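Local coordinates for protein VlsE1 (Borreliella burgdorferi, PDB 1L8W) that is a variable surface lipoprotein antigen of the Lyme disease spirochaete, probably helping it evade the host immune response through antigenic switching, at residues I138-A143 and G285-D291; V150-V156 and R279-G285; K63-T67 and A128-S132. All blocks are in the same frame, centred on the assembly; numbering follows the deposited sequence.

Interaction 1: residues I138-A143 and G285-D291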
ATOM      1  N   ILE A 138       7.397  -7.359  -5.825  1.00 19.70           N
ATOM      2  CA  ILE A 138       6.636  -6.784  -4.729  1.00 21.07           C
ATOM      3  C   ILE A 138       6.857  -7.722  -3.551  1.00 22.93           C
ATOM      4  O   ILE A 138       6.905  -7.300  -2.400  1.00 24.13           O
ATOM      5  CB  ILE A 138       5.137  -6.711  -5.081  1.00 21.40           C
ATOM      6  CG1 ILE A 138       4.894  -5.548  -6.041  1.00 17.35           C
ATOM      7  CG2 ILE A 138       4.287  -6.581  -3.821  1.00 20.52           C
ATOM      8  CD1 ILE A 138       3.538  -5.610  -6.717  1.00 19.02           C
ATOM      9  N   GLY A 139       7.012  -9.003  -3.867  1.00 25.16           N
ATOM     10  CA  GLY A 139       7.241 -10.005  -2.846  1.00 26.64           C
ATOM     11  C   GLY A 139       8.656 -10.557  -2.870  1.00 27.45           C
ATOM     12  O   GLY A 139       8.852 -11.772  -2.905  1.00 28.88           O
ATOM     13  N   GLU A 140       9.639  -9.659  -2.867  1.00 26.92           N
ATOM     14  CA  GLU A 140      11.040 -10.045  -2.863  1.00 27.81           C
ATOM     15  C   GLU A 140      11.364 -10.692  -1.529  1.00 26.19           C
ATOM     16  O   GLU A 140      11.081 -10.123  -0.484  1.00 25.98           O
ATOM     17  CB  GLU A 140      11.930  -8.816  -3.053  1.00 31.90           C
ATOM     18  CG  GLU A 140      12.493  -8.688  -4.446  1.00 38.86           C
ATOM     19  CD  GLU A 140      13.344  -9.879  -4.829  1.00 41.31           C
ATOM     20  OE1 GLU A 140      14.423 -10.053  -4.225  1.00 45.55           O
ATOM     21  OE2 GLU A 140      12.933 -10.645  -5.728  1.00 43.02           O
ATOM     22  N   VAL A 141      11.960 -11.878  -1.576  1.00 26.35           N
ATOM     23  CA  VAL A 141      12.327 -12.622  -0.375  1.00 26.64           C
ATOM     24  C   VAL A 141      13.825 -12.909  -0.347  1.00 28.29           C
ATOM     25  O   VAL A 141      14.353 -13.504  -1.283  1.00 28.52           O
ATOM     26  CB  VAL A 141      11.594 -13.979  -0.322  1.00 26.53           C
ATOM     27  CG1 VAL A 141      12.057 -14.777   0.902  1.00 25.20           C
ATOM     28  CG2 VAL A 141      10.084 -13.751  -0.309  1.00 24.12           C
ATOM     29  N   VAL A 142      14.501 -12.498   0.725  1.00 30.24           N
ATOM     30  CA  VAL A 142      15.942 -12.738   0.858  1.00 30.36           C
ATOM     31  C   VAL A 142      16.285 -13.611   2.064  1.00 32.53           C
ATOM     32  O   VAL A 142      15.707 -13.461   3.143  1.00 31.38           O
ATOM     33  CB  VAL A 142      16.735 -11.407   0.971  1.00 28.72           C
ATOM     34  CG1 VAL A 142      16.530 -10.580  -0.285  1.00 31.14           C
ATOM     35  CG2 VAL A 142      16.295 -10.627   2.187  1.00 26.19           C
ATOM     36  N   ALA A 143      17.231 -14.525   1.866  1.00 34.38           N
ATOM     37  CA  ALA A 143      17.677 -15.436   2.914  1.00 36.92           C
ATOM     38  C   ALA A 143      19.136 -15.161   3.282  1.00 39.90           C
ATOM     39  O   ALA A 143      19.593 -15.543   4.361  1.00 38.70           O
ATOM     40  CB  ALA A 143      17.521 -16.871   2.450  1.00 37.51           C
ATOM     41  N   GLY A 285      12.375  -2.490  -0.478  1.00 22.38           N
ATOM     42  CA  GLY A 285      11.589  -3.179   0.529  1.00 21.85           C
ATOM     43  C   GLY A 285      11.575  -4.666   0.245  1.00 20.85           C
ATOM     44  O   GLY A 285      11.022  -5.090  -0.761  1.00 22.41           O
ATOM     45  N   LYS A 286      12.179  -5.460   1.122  1.00 21.78           N
ATOM     46  CA  LYS A 286      12.236  -6.910   0.934  1.00 22.26           C
ATOM     47  C   LYS A 286      11.898  -7.663   2.220  1.00 21.31           C
ATOM     48  O   LYS A 286      11.926  -7.097   3.305  1.00 20.52           O
ATOM     49  CB  LYS A 286      13.633  -7.314   0.470  1.00 24.00           C
ATOM     50  CG  LYS A 286      14.129  -6.522  -0.719  1.00 27.70           C
ATOM     51  CD  LYS A 286      15.592  -6.818  -0.997  1.00 29.60           C
ATOM     52  CE  LYS A 286      16.085  -6.073  -2.229  1.00 29.83           C
ATOM     53  NZ  LYS A 286      17.520  -6.372  -2.490  1.00 33.47           N
ATOM     54  N   PHE A 287      11.593  -8.950   2.088  1.00 21.95           N
ATOM     55  CA  PHE A 287      11.241  -9.777   3.238  1.00 22.64           C
ATOM     56  C   PHE A 287      12.322 -10.813   3.517  1.00 23.95           C
ATOM     57  O   PHE A 287      12.713 -11.583   2.632  1.00 27.31           O
ATOM     58  CB  PHE A 287       9.888 -10.431   2.977  1.00 20.12           C
ATOM     59  CG  PHE A 287       8.801  -9.432   2.699  1.00 19.38           C
ATOM     60  CD1 PHE A 287       8.129  -8.807   3.747  1.00 18.49           C
ATOM     61  CD2 PHE A 287       8.512  -9.052   1.394  1.00 15.80           C
ATOM     62  CE1 PHE A 287       7.192  -7.811   3.501  1.00 17.73           C
ATOM     63  CE2 PHE A 287       7.572  -8.052   1.134  1.00 16.02           C
ATOM     64  CZ  PHE A 287       6.913  -7.428   2.189  1.00 16.43           C
ATOM     65  N   ALA A 288      12.807 -10.819   4.755  1.00 23.47           N
ATOM     66  CA  ALA A 288      13.879 -11.723   5.147  1.00 26.66           C
ATOM     67  C   ALA A 288      13.483 -12.966   5.955  1.00 26.09           C
ATOM     68  O   ALA A 288      12.593 -12.930   6.812  1.00 24.92           O
ATOM     69  CB  ALA A 288      14.943 -10.930   5.898  1.00 28.34           C
ATOM     70  N   VAL A 289      14.170 -14.066   5.668  1.00 26.73           N
ATOM     71  CA  VAL A 289      13.941 -15.336   6.342  1.00 28.29           C
ATOM     72  C   VAL A 289      15.301 -15.955   6.712  1.00 31.61           C
ATOM     73  O   VAL A 289      16.345 -15.538   6.189  1.00 28.13           O
ATOM     74  CB  VAL A 289      13.176 -16.322   5.423  1.00 28.14           C
ATOM     75  CG1 VAL A 289      11.807 -15.758   5.057  1.00 25.78           C
ATOM     76  CG2 VAL A 289      13.988 -16.592   4.162  1.00 27.02           C
ATOM     77  N   LYS A 290      15.280 -16.937   7.617  1.00 34.36           N
ATOM     78  CA  LYS A 290      16.493 -17.638   8.046  1.00 38.40           C
ATOM     79  C   LYS A 290      16.937 -18.515   6.881  1.00 41.21           C
ATOM     80  O   LYS A 290      16.134 -18.818   5.998  1.00 42.14           O
ATOM     81  CB  LYS A 290      16.198 -18.549   9.249  1.00 38.22           C
ATOM     82  CG  LYS A 290      15.531 -17.859  10.429  1.00 39.03           C
ATOM     83  CD  LYS A 290      14.985 -18.851  11.469  1.00 39.33           C
ATOM     84  CE  LYS A 290      16.077 -19.591  12.241  1.00 38.77           C
ATOM     85  NZ  LYS A 290      16.731 -20.703  11.487  1.00 36.77           N
ATOM     86  N   ASP A 291      18.203 -18.924   6.868  1.00 44.43           N
ATOM     87  CA  ASP A 291      18.683 -19.795   5.799  1.00 46.38           C
ATOM     88  C   ASP A 291      18.013 -21.153   5.979  1.00 47.47           C
ATOM     89  O   ASP A 291      17.794 -21.604   7.107  1.00 46.72           O
ATOM     90  CB  ASP A 291      20.206 -19.941   5.847  1.00 48.98           C
ATOM     91  CG  ASP A 291      20.788 -19.552   7.186  1.00 50.87           C
ATOM     92  OD1 ASP A 291      20.353 -20.110   8.219  1.00 50.72           O
ATOM     93  OD2 ASP A 291      21.688 -18.686   7.198  1.00 52.99           O
TER
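Val141 and Val142 pair with Phe287 and Ala288 as a two-stranded parallel beta ladder, the one small sheet in an otherwise mainly helical chain. The register shows in CA-CA spacings of 4.7 Å for Val141 and Phe287 and 4.9 Å for Val142 and Ala288. Three backbone hydrogen bonds zip the strands: Phe287 N to Glu140 O, Val142 N to Phe287 O at 2.8 Å, and Val289 N to Val142 O. Two of the acceptors are shared with CA-H groups, Phe287 O with Val141 CA and Val142 O with Ala288 CA.

The valine and phenylalanine side chains of the first bridge lie on one face of the sheet, where both touch Ile301 of the long helix 294-333. On the other face Val142 straddles two neighbours. Its CG2 meets Ala288 CB at 4.0 Å, while CG1, anti to the carbonyl carbon (chi1 -61°), reaches Lys286 CD at 3.9 Å; the extended lysine chain crosses the valine at about a right angle. Lys286 CG also lies against Glu140 CB.

Farther out, backbone bonds from Ala288 to Leu193 and from Lys290 to Gly203 tie the ladder to surrounding loops. At the other end the Phe287 ring turns its edge toward the chain before the strand, with Ile138 O in the ring plane, 3.7 Å from Phe287 CE2.

Interaction 2: residues V150-V156 and R279-G285; sequences VADKASV and RGMAKDG
Asp152 CG and Ser155 OG both lie trans to their backbone N (chi1 -175° and 178°), which places the carboxylate over the first turn of helix 153-170 and the hydroxyl against the turn after helix 269-281. Asp152 is the N-cap: OD1 accepts from Ser155 N at 2.9 Å through its anti lone pair. Its backbone N-H is turned to the other segment, Asp152 N donating to Lys283 O at 3.0 Å with an N-H...O angle of 163°. Ser155 OG in turn accepts from Lys283 N at 3.1 Å, so Lys283 is gripped at both its N and its O; the same hydroxyl also bonds to Ala131 O. The type II turn Ala282 to Gly285 is thereby docked on the helix start. At the start of the turn, Ala282 CB packs on Val156 CG2 at 3.8 Å.

Alongside, the aliphatic part of Lys283 slants across Asp152, Lys283 CD lying 3.6 Å from Asp152 OD2. A water donates to both Val150 O and Asp284 OD2. Because Asp152 OD2 and Asp284 OD2 are 4.3 Å apart, their like charges probably disfavour each other, a cost that the capping N-H, this water and the nearby lysine would be expected to moderate.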
ATOM      1  N   VAL A 150      17.228  -2.002   4.603  1.00 32.52           N
ATOM      2  CA  VAL A 150      16.213  -1.120   5.152  1.00 31.10           C
ATOM      3  C   VAL A 150      15.479  -0.620   3.919  1.00 30.70           C
ATOM      4  O   VAL A 150      16.111  -0.335   2.904  1.00 31.97           O
ATOM      5  CB  VAL A 150      16.826   0.113   5.863  1.00 30.88           C
ATOM      6  CG1 VAL A 150      15.711   1.036   6.330  1.00 30.68           C
ATOM      7  CG2 VAL A 150      17.687  -0.322   7.043  1.00 29.55           C
ATOM      8  N   ALA A 151      14.158  -0.530   3.991  1.00 29.17           N
ATOM      9  CA  ALA A 151      13.394  -0.040   2.853  1.00 29.11           C
ATOM     10  C   ALA A 151      13.743   1.425   2.653  1.00 27.59           C
ATOM     11  O   ALA A 151      14.083   2.117   3.607  1.00 27.56           O
ATOM     12  CB  ALA A 151      11.899  -0.190   3.111  1.00 29.22           C
ATOM     13  N   ASP A 152      13.665   1.889   1.412  1.00 27.86           N
ATOM     14  CA  ASP A 152      13.960   3.282   1.098  1.00 27.74           C
ATOM     15  C   ASP A 152      12.873   4.130   1.743  1.00 27.93           C
ATOM     16  O   ASP A 152      11.699   4.019   1.390  1.00 29.63           O
ATOM     17  CB  ASP A 152      13.975   3.484  -0.422  1.00 27.59           C
ATOM     18  CG  ASP A 152      14.401   4.887  -0.826  1.00 27.36           C
ATOM     19  OD1 ASP A 152      13.582   5.828  -0.734  1.00 28.06           O
ATOM     20  OD2 ASP A 152      15.566   5.044  -1.230  1.00 30.27           O
ATOM     21  N   LYS A 153      13.262   4.975   2.692  1.00 28.26           N
ATOM     22  CA  LYS A 153      12.296   5.804   3.397  1.00 27.90           C
ATOM     23  C   LYS A 153      11.573   6.832   2.536  1.00 27.43           C
ATOM     24  O   LYS A 153      10.403   7.127   2.781  1.00 26.55           O
ATOM     25  CB  LYS A 153      12.964   6.485   4.597  1.00 30.61           C
ATOM     26  CG  LYS A 153      14.399   6.897   4.366  1.00 36.27           C
ATOM     27  CD  LYS A 153      14.937   7.717   5.527  1.00 39.09           C
ATOM     28  CE  LYS A 153      14.141   9.004   5.692  1.00 40.70           C
ATOM     29  NZ  LYS A 153      14.651   9.867   6.799  1.00 44.64           N
ATOM     30  N   ALA A 154      12.253   7.378   1.531  1.00 26.36           N
ATOM     31  CA  ALA A 154      11.629   8.365   0.656  1.00 25.98           C
ATOM     32  C   ALA A 154      10.539   7.715  -0.199  1.00 25.49           C
ATOM     33  O   ALA A 154       9.545   8.355  -0.542  1.00 28.25           O
ATOM     34  CB  ALA A 154      12.680   9.020  -0.241  1.00 25.64           C
ATOM     35  N   SER A 155      10.734   6.449  -0.554  1.00 23.52           N
ATOM     36  CA  SER A 155       9.744   5.718  -1.346  1.00 21.76           C
ATOM     37  C   SER A 155       8.558   5.355  -0.446  1.00 21.42           C
ATOM     38  O   SER A 155       7.400   5.516  -0.834  1.00 20.23           O
ATOM     39  CB  SER A 155      10.361   4.438  -1.922  1.00 21.26           C
ATOM     40  OG  SER A 155       9.412   3.689  -2.655  1.00 17.26           O
ATOM     41  N   VAL A 156       8.861   4.868   0.758  1.00 21.31           N
ATOM     42  CA  VAL A 156       7.829   4.482   1.722  1.00 20.85           C
ATOM     43  C   VAL A 156       6.924   5.654   2.073  1.00 18.34           C
ATOM     44  O   VAL A 156       5.718   5.611   1.844  1.00 17.91           O
ATOM     45  CB  VAL A 156       8.444   3.954   3.051  1.00 22.70           C
ATOM     46  CG1 VAL A 156       7.341   3.559   4.005  1.00 23.05           C
ATOM     47  CG2 VAL A 156       9.349   2.764   2.791  1.00 24.44           C
ATOM     48  N   ARG A 279       5.771  -2.000   2.304  1.00 16.09           N
ATOM     49  CA  ARG A 279       7.093  -2.569   2.102  1.00 16.13           C
ATOM     50  C   ARG A 279       7.190  -3.200   0.719  1.00 17.93           C
ATOM     51  O   ARG A 279       8.177  -3.008   0.009  1.00 14.44           O
ATOM     52  CB  ARG A 279       7.372  -3.611   3.177  1.00 15.36           C
ATOM     53  CG  ARG A 279       8.696  -4.319   3.043  1.00 13.97           C
ATOM     54  CD  ARG A 279       9.634  -3.846   4.114  1.00 20.36           C
ATOM     55  NE  ARG A 279      10.574  -4.876   4.497  1.00 17.24           N
ATOM     56  CZ  ARG A 279      11.566  -4.693   5.359  1.00 19.41           C
ATOM     57  NH1 ARG A 279      11.753  -3.504   5.921  1.00 18.82           N
ATOM     58  NH2 ARG A 279      12.352  -5.708   5.678  1.00 17.02           N
ATOM     59  N   GLY A 280       6.152  -3.949   0.348  1.00 19.08           N
ATOM     60  CA  GLY A 280       6.118  -4.588  -0.952  1.00 18.32           C
ATOM     61  C   GLY A 280       6.099  -3.618  -2.128  1.00 19.90           C
ATOM     62  O   GLY A 280       6.631  -3.931  -3.193  1.00 21.14           O
HETATM   63  N   MSE A 281       5.494  -2.446  -1.951  1.00 19.92           N
HETATM   64  CA  MSE A 281       5.428  -1.459  -3.026  1.00 20.54           C
HETATM   65  C   MSE A 281       6.674  -0.580  -3.111  1.00 19.39           C
HETATM   66  O   MSE A 281       7.035  -0.111  -4.193  1.00 18.46           O
HETATM   67  CB  MSE A 281       4.226  -0.521  -2.846  1.00 20.81           C
HETATM   68  CG  MSE A 281       2.856  -1.153  -2.874  1.00 27.62           C
HETATM   69 SE   MSE A 281       1.457   0.214  -2.666  1.00 35.37          SE
HETATM   70  CE  MSE A 281       0.929   0.397  -4.479  1.00 35.08           C
ATOM     71  N   ALA A 282       7.319  -0.340  -1.973  1.00 17.89           N
ATOM     72  CA  ALA A 282       8.476   0.540  -1.951  1.00 17.78           C
ATOM     73  C   ALA A 282       9.813  -0.034  -2.412  1.00 17.07           C
ATOM     74  O   ALA A 282      10.069  -1.230  -2.323  1.00 19.35           O
ATOM     75  CB  ALA A 282       8.630   1.146  -0.562  1.00 16.20           C
ATOM     76  N   LYS A 283      10.655   0.860  -2.912  1.00 17.33           N
ATOM     77  CA  LYS A 283      11.998   0.533  -3.365  1.00 19.05           C
ATOM     78  C   LYS A 283      12.818  -0.004  -2.187  1.00 19.83           C
ATOM     79  O   LYS A 283      12.735   0.527  -1.081  1.00 19.06           O
ATOM     80  CB  LYS A 283      12.660   1.797  -3.916  1.00 21.49           C
ATOM     81  CG  LYS A 283      14.180   1.769  -3.933  1.00 24.23           C
ATOM     82  CD  LYS A 283      14.741   3.164  -4.151  1.00 29.77           C
ATOM     83  CE  LYS A 283      15.350   3.315  -5.532  1.00 32.08           C
ATOM     84  NZ  LYS A 283      16.590   2.511  -5.678  1.00 31.28           N
ATOM     85  N   ASP A 284      13.610  -1.043  -2.450  1.00 20.95           N
ATOM     86  CA  ASP A 284      14.462  -1.697  -1.457  1.00 22.59           C
ATOM     87  C   ASP A 284      13.697  -2.424  -0.354  1.00 23.86           C
ATOM     88  O   ASP A 284      14.302  -2.914   0.603  1.00 25.40           O
ATOM     89  CB  ASP A 284      15.432  -0.703  -0.809  1.00 25.90           C
ATOM     90  CG  ASP A 284      16.461  -0.158  -1.791  1.00 28.48           C
ATOM     91  OD1 ASP A 284      16.877  -0.906  -2.708  1.00 27.45           O
ATOM     92  OD2 ASP A 284      16.864   1.016  -1.629  1.00 25.61           O
ATOM     93  N   GLY A 285      12.375  -2.490  -0.478  1.00 22.38           N
ATOM     94  CA  GLY A 285      11.589  -3.179   0.529  1.00 21.85           C
ATOM     95  C   GLY A 285      11.575  -4.666   0.245  1.00 20.85           C
ATOM     96  O   GLY A 285      11.022  -5.090  -0.761  1.00 22.41           O
TER
HETATM   97  O   HOH W   1      17.064   1.607   1.264  1.00 37.78           O

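Interaction 3: residues K63-T67 and A128-S132; sequences KTYFT and AEGAS
Phe66 lays its ring flat over Ala128, whose CB sits above the ring centre, 3.5 Å from the centroid and 12° off the normal. This CH-pi contact uses one face; the opposite face is met, toward its rim, by the edge of the Tyr65 ring at CD2. A third direction is taken by Ser132, whose OG comes at the ring edge, 3.5 Å from both Phe66 CD2 and CE2. That hydroxyl is itself held by donating to Ala128 O, from above the carbonyl plane. Nearer the backbone, Phe66 CB rests on Glu129 CB at 3.7 Å.

These contacts join helix 59-80 to the C-terminal end of helix 106-131 within the elongated helical body of the protein. Ile166 of helix 153-170 and Leu313 of helix 294-333 also touch Phe66, placing its ring among four helices.

Polar groups border this apolar patch. Glu129 sends its carboxylate toward Thr67, the two side chains meeting at a slant; CG is trans to the backbone N (chi1 173°) and the chain stays extended, carrying Glu129 OE2 to 2.5 Å from Thr67 OG1. The threonine donates this hydrogen bond, but the separation is shorter than usual and its exact length is doubtful. Lys63 runs past Ser132, with CB 3.3 Å from Ser132 O, and then bends at its last torsion (chi4 67°) to bring NZ to Glu129 O at 3.2 Å. The ammonium approaches from well above the carbonyl plane, whereas Ser132 N reaches the same oxygen from the opposite face. A water accepts from Lys63 NZ and donates to Gly130 O, extending the lysine's hold along the last turn of helix 106-131.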
ATOM      1  N   LYS A  63       4.214   1.545 -10.201  1.00 17.23           N
ATOM      2  CA  LYS A  63       4.416   2.843 -10.814  1.00 17.75           C
ATOM      3  C   LYS A  63       3.533   2.915 -12.049  1.00 16.37           C
ATOM      4  O   LYS A  63       2.840   3.915 -12.278  1.00 17.88           O
ATOM      5  CB  LYS A  63       5.887   3.023 -11.196  1.00 18.09           C
ATOM      6  CG  LYS A  63       6.260   4.426 -11.673  1.00 20.85           C
ATOM      7  CD  LYS A  63       7.721   4.467 -12.086  1.00 21.30           C
ATOM      8  CE  LYS A  63       8.154   5.859 -12.494  1.00 23.77           C
ATOM      9  NZ  LYS A  63       8.144   6.789 -11.346  1.00 31.74           N
ATOM     10  N   THR A  64       3.552   1.844 -12.834  1.00 15.70           N
ATOM     11  CA  THR A  64       2.754   1.763 -14.058  1.00 12.74           C
ATOM     12  C   THR A  64       1.273   1.986 -13.744  1.00 13.62           C
ATOM     13  O   THR A  64       0.565   2.685 -14.480  1.00 11.96           O
ATOM     14  CB  THR A  64       2.940   0.384 -14.731  1.00 13.11           C
ATOM     15  OG1 THR A  64       4.320   0.217 -15.081  1.00 16.69           O
ATOM     16  CG2 THR A  64       2.084   0.261 -15.987  1.00 14.34           C
ATOM     17  N   TYR A  65       0.810   1.378 -12.653  1.00 13.54           N
ATOM     18  CA  TYR A  65      -0.572   1.523 -12.220  1.00 13.60           C
ATOM     19  C   TYR A  65      -0.922   3.000 -12.020  1.00 13.51           C
ATOM     20  O   TYR A  65      -1.904   3.489 -12.581  1.00 15.97           O
ATOM     21  CB  TYR A  65      -0.816   0.761 -10.913  1.00 15.59           C
ATOM     22  CG  TYR A  65      -2.127   1.129 -10.246  1.00 15.88           C
ATOM     23  CD1 TYR A  65      -3.341   0.567 -10.663  1.00 13.13           C
ATOM     24  CD2 TYR A  65      -2.159   2.092  -9.237  1.00 16.67           C
ATOM     25  CE1 TYR A  65      -4.554   0.964 -10.088  1.00 15.84           C
ATOM     26  CE2 TYR A  65      -3.364   2.497  -8.656  1.00 18.07           C
ATOM     27  CZ  TYR A  65      -4.555   1.935  -9.085  1.00 19.37           C
ATOM     28  OH  TYR A  65      -5.734   2.371  -8.518  1.00 19.13           O
ATOM     29  N   PHE A  66      -0.122   3.712 -11.230  1.00 13.55           N
ATOM     30  CA  PHE A  66      -0.385   5.131 -10.995  1.00 13.36           C
ATOM     31  C   PHE A  66      -0.308   5.974 -12.270  1.00 12.74           C
ATOM     32  O   PHE A  66      -1.173   6.812 -12.504  1.00 12.72           O
ATOM     33  CB  PHE A  66       0.573   5.703  -9.934  1.00 15.04           C
ATOM     34  CG  PHE A  66       0.298   5.217  -8.530  1.00 14.52           C
ATOM     35  CD1 PHE A  66      -0.964   5.362  -7.960  1.00 16.83           C
ATOM     36  CD2 PHE A  66       1.310   4.630  -7.774  1.00 12.96           C
ATOM     37  CE1 PHE A  66      -1.214   4.926  -6.643  1.00 17.39           C
ATOM     38  CE2 PHE A  66       1.076   4.196  -6.472  1.00 11.59           C
ATOM     39  CZ  PHE A  66      -0.184   4.342  -5.902  1.00 16.03           C
ATOM     40  N   THR A  67       0.715   5.754 -13.097  1.00 15.87           N
ATOM     41  CA  THR A  67       0.857   6.513 -14.341  1.00 12.74           C
ATOM     42  C   THR A  67      -0.394   6.318 -15.203  1.00 15.93           C
ATOM     43  O   THR A  67      -0.970   7.283 -15.716  1.00 14.90           O
ATOM     44  CB  THR A  67       2.080   6.058 -15.165  1.00 15.09           C
ATOM     45  OG1 THR A  67       3.236   5.989 -14.321  1.00  9.77           O
ATOM     46  CG2 THR A  67       2.362   7.073 -16.316  1.00 11.60           C
ATOM     47  N   ALA A 128       2.304   9.705  -5.548  1.00 17.95           N
ATOM     48  CA  ALA A 128       2.475   8.267  -5.355  1.00 17.63           C
ATOM     49  C   ALA A 128       3.349   7.690  -6.474  1.00 17.75           C
ATOM     50  O   ALA A 128       4.287   6.927  -6.219  1.00 17.03           O
ATOM     51  CB  ALA A 128       1.128   7.576  -5.350  1.00 15.62           C
ATOM     52  N   GLU A 129       3.024   8.051  -7.711  1.00 17.67           N
ATOM     53  CA  GLU A 129       3.778   7.586  -8.874  1.00 20.66           C
ATOM     54  C   GLU A 129       5.276   7.873  -8.731  1.00 18.95           C
ATOM     55  O   GLU A 129       6.110   6.976  -8.885  1.00 21.26           O
ATOM     56  CB  GLU A 129       3.248   8.253 -10.157  1.00 19.90           C
ATOM     57  CG  GLU A 129       4.087   7.955 -11.399  1.00 22.46           C
ATOM     58  CD  GLU A 129       3.746   8.862 -12.580  1.00 20.07           C
ATOM     59  OE1 GLU A 129       3.626  10.080 -12.375  1.00 23.78           O
ATOM     60  OE2 GLU A 129       3.613   8.364 -13.712  1.00 20.18           O
ATOM     61  N   GLY A 130       5.622   9.118  -8.429  1.00 18.15           N
ATOM     62  CA  GLY A 130       7.025   9.450  -8.281  1.00 19.76           C
ATOM     63  C   GLY A 130       7.705   8.692  -7.148  1.00 21.24           C
ATOM     64  O   GLY A 130       8.931   8.532  -7.136  1.00 18.40           O
ATOM     65  N   ALA A 131       6.907   8.230  -6.189  1.00 19.70           N
ATOM     66  CA  ALA A 131       7.425   7.498  -5.039  1.00 19.44           C
ATOM     67  C   ALA A 131       7.556   6.000  -5.302  1.00 19.81           C
ATOM     68  O   ALA A 131       8.208   5.283  -4.534  1.00 20.59           O
ATOM     69  CB  ALA A 131       6.519   7.736  -3.821  1.00 21.96           C
ATOM     70  N   SER A 132       6.932   5.530  -6.382  1.00 17.90           N
ATOM     71  CA  SER A 132       6.972   4.117  -6.741  1.00 17.15           C
ATOM     72  C   SER A 132       8.200   3.812  -7.620  1.00 17.05           C
ATOM     73  O   SER A 132       8.087   3.366  -8.766  1.00 19.44           O
ATOM     74  CB  SER A 132       5.679   3.752  -7.464  1.00 16.69           C
ATOM     75  OG  SER A 132       4.556   4.121  -6.686  1.00 17.59           O
TER
HETATM   76  O   HOH W   2      10.251   6.902  -9.619  1.00 52.78           O

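Along the chain, interaction 3 closes first; interaction 2 is then nested within the loop closed by interaction 1. Interactions 1 and 2 share Gly285, and their centres are about 13 Å apart. Arg279 stitches them together, its NE lying 2.9 Å from Lys286 O, a probable hydrogen bond, while Phe287 packs on the end of helix 269-281. Interaction 3 lies equally far from interaction 2, touching it through Ser155 and Ala131 and by packing of Met281 CE on Phe66 CE2, but its centre is about 23 Å from that of interaction 1. Helix 294-333 meets side chains from all three. The contacts thus run in a connected series, tying distant parts of the sequence from the helical body to the small sheet.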